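Local coordinates for TipC2 (PDB 6DHX), which probably serves as an immunity protein that protects its streptococcal host against an antibacterial toxin exported by the type VII secretion system, at residues Lys70-Ser82 and Leu91-Arg103. Numbering follows the deposited sequence.
Sequences KTGNYTKIAIDFS and LIYFEKEIGPNVR
With chi1 at 69°, CG of Y93 stands between its own backbone N and carbonyl carbon, and the ring leans over A78, while K76, extended throughout, runs out to the phenol. The evidence is threefold: A78 CB lies over one ring face, 4.1 Å from the centroid of the Y93 ring, a CH-pi contact; K76 NZ donates to Y93 OH at 3.0 Å; and a water in the ring plane joins Y93 OH to D80 OD2. D80 OD1 is hydrogen-bonded to S62 OG of the adjoining strand 59-65.

On the other sheet face, K96 CD sits over the Y74 ring, 25° off its normal, and F94 CD2 meets the same ring at its edge, 3.9 Å from Y74 CE1. Helix 151-173 lies against Y74 and K96, and its H157 hydrogen-bonds Y74 OH.

Back on the face of K76 and Y93, a water links E95 OE1 with T75 OG1. R103 grips that same OE1 side-on through NE and NH2, whereas E95 OE2 pairs with R105.

Backbone bonds join T75 N to E95 O (2.9 Å) and, in pairs, A78 to Y93 and D80 to L91, with strand axes 168° apart; the register slips by one between Y74 and K76. This is an antiparallel beta hairpin with a beta bulge, inside a curved sheet packed against a helix.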
loop_
_atom_site.group_PDB
_atom_site.type_symbol
_atom_site.label_atom_id
_atom_site.label_comp_id
_atom_site.label_asym_id
_atom_site.label_seq_id
_atom_site.Cartn_x
_atom_site.Cartn_y
_atom_site.Cartn_z
ATOM N N LYS A 70 -0.548 -14.732 2.322
ATOM C CA LYS A 70 -1.110 -13.945 3.420
ATOM C C LYS A 70 -1.082 -14.736 4.727
ATOM O O LYS A 70 -1.360 -15.940 4.750
ATOM C CB LYS A 70 -2.537 -13.488 3.098
ATOM C CG LYS A 70 -2.551 -12.290 2.151
ATOM C CD LYS A 70 -3.973 -11.856 1.823
ATOM C CE LYS A 70 -4.790 -13.013 1.299
ATOM N NZ LYS A 70 -6.109 -12.620 0.716
ATOM N N THR A 71 -0.756 -14.037 5.814
ATOM C CA THR A 71 -0.490 -14.613 7.126
ATOM C C THR A 71 -1.617 -14.269 8.100
ATOM O O THR A 71 -2.223 -13.195 8.015
ATOM C CB THR A 71 0.857 -14.089 7.669
ATOM O OG1 THR A 71 0.758 -13.823 9.072
ATOM C CG2 THR A 71 1.276 -12.781 6.953
ATOM N N GLY A 72 -1.906 -15.203 9.013
ATOM C CA GLY A 72 -2.742 -14.921 10.168
ATOM C C GLY A 72 -4.055 -14.232 9.857
ATOM O O GLY A 72 -4.861 -14.765 9.090
ATOM N N ASN A 73 -4.291 -13.050 10.429
ATOM C CA ASN A 73 -5.566 -12.372 10.237
ATOM C C ASN A 73 -5.560 -11.404 9.055
ATOM O O ASN A 73 -6.541 -10.662 8.878
ATOM C CB ASN A 73 -5.978 -11.614 11.508
ATOM C CG ASN A 73 -6.437 -12.542 12.620
ATOM O OD1 ASN A 73 -5.962 -12.455 13.755
ATOM N ND2 ASN A 73 -7.366 -13.436 12.298
ATOM N N TYR A 74 -4.497 -11.368 8.254
ATOM C CA TYR A 74 -4.441 -10.400 7.158
ATOM C C TYR A 74 -5.266 -10.903 5.985
ATOM O O TYR A 74 -5.080 -12.031 5.510
ATOM C CB TYR A 74 -2.994 -10.129 6.738
ATOM C CG TYR A 74 -2.207 -9.453 7.841
ATOM C CD1 TYR A 74 -2.233 -8.065 8.003
ATOM C CD2 TYR A 74 -1.468 -10.202 8.752
ATOM C CE1 TYR A 74 -1.524 -7.445 9.038
ATOM C CE2 TYR A 74 -0.756 -9.596 9.779
ATOM C CZ TYR A 74 -0.783 -8.209 9.914
ATOM O OH TYR A 74 -0.094 -7.603 10.956
ATOM N N THR A 75 -6.175 -10.059 5.510
ATOM C CA THR A 75 -7.164 -10.445 4.516
ATOM C C THR A 75 -6.830 -9.931 3.122
ATOM O O THR A 75 -7.396 -10.440 2.140
ATOM C CB THR A 75 -8.556 -9.935 4.929
ATOM O OG1 THR A 75 -8.520 -8.510 5.086
ATOM C CG2 THR A 75 -8.969 -10.553 6.246
ATOM N N LYS A 76 -5.968 -8.916 3.022
ATOM C CA LYS A 76 -5.663 -8.300 1.736
ATOM C C LYS A 76 -4.370 -7.512 1.855
ATOM O O LYS A 76 -4.152 -6.804 2.842
ATOM C CB LYS A 76 -6.795 -7.362 1.283
ATOM C CG LYS A 76 -6.614 -6.815 -0.114
ATOM C CD LYS A 76 -7.918 -6.153 -0.597
ATOM C CE LYS A 76 -7.790 -5.772 -2.052
ATOM N NZ LYS A 76 -9.066 -5.139 -2.580
ATOM N N ILE A 77 -3.533 -7.599 0.827
ATOM C CA ILE A 77 -2.368 -6.737 0.699
ATOM C C ILE A 77 -2.285 -6.372 -0.772
ATOM O O ILE A 77 -2.265 -7.258 -1.630
ATOM C CB ILE A 77 -1.050 -7.427 1.161
ATOM C CG1 ILE A 77 -1.170 -8.062 2.551
ATOM C CG2 ILE A 77 0.138 -6.414 1.076
ATOM C CD1 ILE A 77 -0.039 -9.081 2.881
ATOM N N ALA A 78 -2.235 -5.080 -1.076
ATOM C CA ALA A 78 -2.365 -4.676 -2.473
ATOM C C ALA A 78 -1.527 -3.439 -2.745
ATOM O O ALA A 78 -1.214 -2.659 -1.837
ATOM C CB ALA A 78 -3.841 -4.433 -2.826
ATOM N N ILE A 79 -1.123 -3.286 -4.008
ATOM C CA ILE A 79 -0.402 -2.093 -4.462
ATOM C C ILE A 79 -1.115 -1.580 -5.696
ATOM O O ILE A 79 -1.229 -2.306 -6.675
ATOM C CB ILE A 79 1.070 -2.380 -4.812
ATOM C CG1 ILE A 79 1.769 -3.168 -3.691
ATOM C CG2 ILE A 79 1.779 -1.040 -5.108
ATOM C CD1 ILE A 79 3.177 -3.677 -4.099
ATOM N N ASP A 80 -1.602 -0.349 -5.652
ATOM C CA ASP A 80 -2.238 0.263 -6.817
ATOM C C ASP A 80 -1.339 1.357 -7.365
ATOM O O ASP A 80 -0.742 2.100 -6.599
ATOM C CB ASP A 80 -3.601 0.888 -6.464
ATOM C CG ASP A 80 -4.677 -0.142 -6.264
ATOM O OD1 ASP A 80 -4.606 -1.184 -6.905
ATOM O OD2 ASP A 80 -5.572 0.039 -5.399
ATOM N N PHE A 81 -1.277 1.491 -8.689
ATOM C CA PHE A 81 -0.481 2.534 -9.337
ATOM C C PHE A 81 -1.382 3.518 -10.068
ATOM O O PHE A 81 -2.266 3.083 -10.818
ATOM C CB PHE A 81 0.466 1.876 -10.353
ATOM C CG PHE A 81 1.539 1.083 -9.702
ATOM C CD1 PHE A 81 1.297 -0.219 -9.274
ATOM C CD2 PHE A 81 2.793 1.653 -9.458
ATOM C CE1 PHE A 81 2.297 -0.993 -8.620
ATOM C CE2 PHE A 81 3.794 0.911 -8.803
ATOM C CZ PHE A 81 3.532 -0.421 -8.358
ATOM N N SER A 82 -1.189 4.824 -9.829
ATOM C CA SER A 82 -1.963 5.853 -10.528
ATOM C C SER A 82 -0.948 6.671 -11.298
ATOM O O SER A 82 -0.226 7.485 -10.711
ATOM C CB SER A 82 -2.771 6.744 -9.580
ATOM O OG SER A 82 -3.716 5.960 -8.870
ATOM N N LEU A 91 -0.011 3.422 -4.144
ATOM C CA LEU A 91 -0.740 3.204 -2.889
ATOM C C LEU A 91 -0.479 1.765 -2.476
ATOM O O LEU A 91 -0.815 0.842 -3.229
ATOM C CB LEU A 91 -2.233 3.431 -3.085
ATOM C CG LEU A 91 -3.053 2.870 -1.910
ATOM C CD1 LEU A 91 -2.847 3.781 -0.647
ATOM C CD2 LEU A 91 -4.495 2.830 -2.312
ATOM N N ILE A 92 0.125 1.574 -1.297
ATOM C CA ILE A 92 0.306 0.254 -0.697
ATOM C C ILE A 92 -0.689 0.182 0.453
ATOM O O ILE A 92 -0.659 1.036 1.337
ATOM C CB ILE A 92 1.742 0.066 -0.173
ATOM C CG1 ILE A 92 2.751 0.176 -1.338
ATOM C CG2 ILE A 92 1.861 -1.261 0.648
ATOM C CD1 ILE A 92 4.192 0.448 -0.821
ATOM N N TYR A 93 -1.570 -0.810 0.460
ATOM C CA TYR A 93 -2.478 -0.909 1.588
ATOM C C TYR A 93 -2.683 -2.360 1.982
ATOM O O TYR A 93 -2.423 -3.298 1.221
ATOM C CB TYR A 93 -3.832 -0.220 1.322
ATOM C CG TYR A 93 -4.738 -0.863 0.300
ATOM C CD1 TYR A 93 -4.587 -0.602 -1.061
ATOM C CD2 TYR A 93 -5.780 -1.702 0.716
ATOM C CE1 TYR A 93 -5.454 -1.193 -2.006
ATOM C CE2 TYR A 93 -6.631 -2.289 -0.194
ATOM C CZ TYR A 93 -6.473 -2.040 -1.559
ATOM O OH TYR A 93 -7.354 -2.621 -2.476
ATOM N N PHE A 94 -3.138 -2.533 3.222
ATOM C CA PHE A 94 -3.418 -3.874 3.676
ATOM C C PHE A 94 -4.514 -3.802 4.712
ATOM O O PHE A 94 -4.813 -2.732 5.269
ATOM C CB PHE A 94 -2.178 -4.570 4.245
ATOM C CG PHE A 94 -1.551 -3.871 5.460
ATOM C CD1 PHE A 94 -0.593 -2.871 5.288
ATOM C CD2 PHE A 94 -1.884 -4.266 6.757
ATOM C CE1 PHE A 94 0.022 -2.251 6.392
ATOM C CE2 PHE A 94 -1.287 -3.644 7.857
ATOM C CZ PHE A 94 -0.307 -2.658 7.681
ATOM N N GLU A 95 -5.143 -4.951 4.921
ATOM C CA GLU A 95 -6.321 -5.063 5.779
ATOM C C GLU A 95 -6.194 -6.293 6.661
ATOM O O GLU A 95 -5.642 -7.323 6.249
ATOM C CB GLU A 95 -7.642 -5.144 4.961
ATOM C CG GLU A 95 -7.855 -4.008 3.932
ATOM C CD GLU A 95 -9.262 -4.014 3.312
ATOM O OE1 GLU A 95 -10.018 -4.984 3.528
ATOM O OE2 GLU A 95 -9.601 -3.042 2.591
ATOM N N LYS A 96 -6.694 -6.167 7.885
ATOM C CA LYS A 96 -6.594 -7.190 8.915
ATOM C C LYS A 96 -7.896 -7.217 9.689
ATOM O O LYS A 96 -8.467 -6.165 10.016
ATOM C CB LYS A 96 -5.429 -6.898 9.870
ATOM C CG LYS A 96 -5.069 -8.054 10.807
ATOM C CD LYS A 96 -4.023 -7.621 11.819
ATOM C CE LYS A 96 -4.677 -7.238 13.141
ATOM N NZ LYS A 96 -5.460 -8.363 13.736
ATOM N N GLU A 97 -8.380 -8.409 9.987
ATOM C CA GLU A 97 -9.560 -8.473 10.830
ATOM C C GLU A 97 -9.170 -8.076 12.258
ATOM O O GLU A 97 -8.120 -8.494 12.758
ATOM C CB GLU A 97 -10.167 -9.876 10.784
ATOM C CG GLU A 97 -11.551 -9.925 11.413
ATOM C CD GLU A 97 -12.004 -11.342 11.753
ATOM O OE1 GLU A 97 -11.142 -12.255 11.793
ATOM O OE2 GLU A 97 -13.220 -11.529 11.997
ATOM N N ILE A 98 -9.976 -7.227 12.900
ATOM C CA ILE A 98 -9.716 -6.826 14.286
ATOM C C ILE A 98 -10.827 -7.208 15.234
ATOM O O ILE A 98 -10.606 -7.213 16.460
ATOM C CB ILE A 98 -9.418 -5.316 14.399
ATOM C CG1 ILE A 98 -10.656 -4.483 14.048
ATOM C CG2 ILE A 98 -8.233 -4.963 13.499
ATOM C CD1 ILE A 98 -10.465 -3.022 14.359
ATOM N N GLY A 99 -11.995 -7.561 14.728
ATOM C CA GLY A 99 -13.066 -8.048 15.550
ATOM C C GLY A 99 -14.106 -8.647 14.639
ATOM O O GLY A 99 -13.934 -8.670 13.418
ATOM N N PRO A 100 -15.227 -9.110 15.195
ATOM C CA PRO A 100 -16.233 -9.762 14.341
ATOM C C PRO A 100 -16.842 -8.738 13.393
ATOM O O PRO A 100 -17.359 -7.707 13.826
ATOM C CB PRO A 100 -17.255 -10.309 15.346
ATOM C CG PRO A 100 -17.161 -9.390 16.522
ATOM C CD PRO A 100 -15.720 -8.877 16.567
ATOM N N ASN A 101 -16.713 -9.002 12.092
ATOM C CA ASN A 101 -17.239 -8.139 11.026
ATOM C C ASN A 101 -16.553 -6.772 10.969
ATOM O O ASN A 101 -17.122 -5.810 10.459
ATOM C CB ASN A 101 -18.753 -7.963 11.157
ATOM C CG ASN A 101 -19.483 -9.288 11.190
ATOM O OD1 ASN A 101 -19.470 -10.036 10.212
ATOM N ND2 ASN A 101 -20.123 -9.590 12.316
ATOM N N VAL A 102 -15.324 -6.651 11.452
ATOM C CA VAL A 102 -14.638 -5.354 11.429
ATOM C C VAL A 102 -13.192 -5.580 11.022
ATOM O O VAL A 102 -12.525 -6.450 11.587
ATOM C CB VAL A 102 -14.703 -4.628 12.791
ATOM C CG1 VAL A 102 -13.956 -3.285 12.707
ATOM C CG2 VAL A 102 -16.175 -4.402 13.244
ATOM N N ARG A 103 -12.706 -4.806 10.038
ATOM C CA ARG A 103 -11.313 -4.868 9.602
ATOM C C ARG A 103 -10.701 -3.485 9.701
ATOM O O ARG A 103 -11.382 -2.471 9.497
ATOM C CB ARG A 103 -11.160 -5.381 8.136
ATOM C CG ARG A 103 -11.935 -6.717 7.862
ATOM C CD ARG A 103 -11.499 -7.300 6.506
ATOM N NE ARG A 103 -11.619 -6.361 5.381
ATOM C CZ ARG A 103 -12.765 -6.126 4.731
ATOM N NH1 ARG A 103 -13.878 -6.741 5.113
ATOM N NH2 ARG A 103 -12.794 -5.271 3.708
HETATM O O HOH W 1 -9.931 -7.752 2.704
HETATM O O HOH W 2 -7.014 -2.130 -5.057
#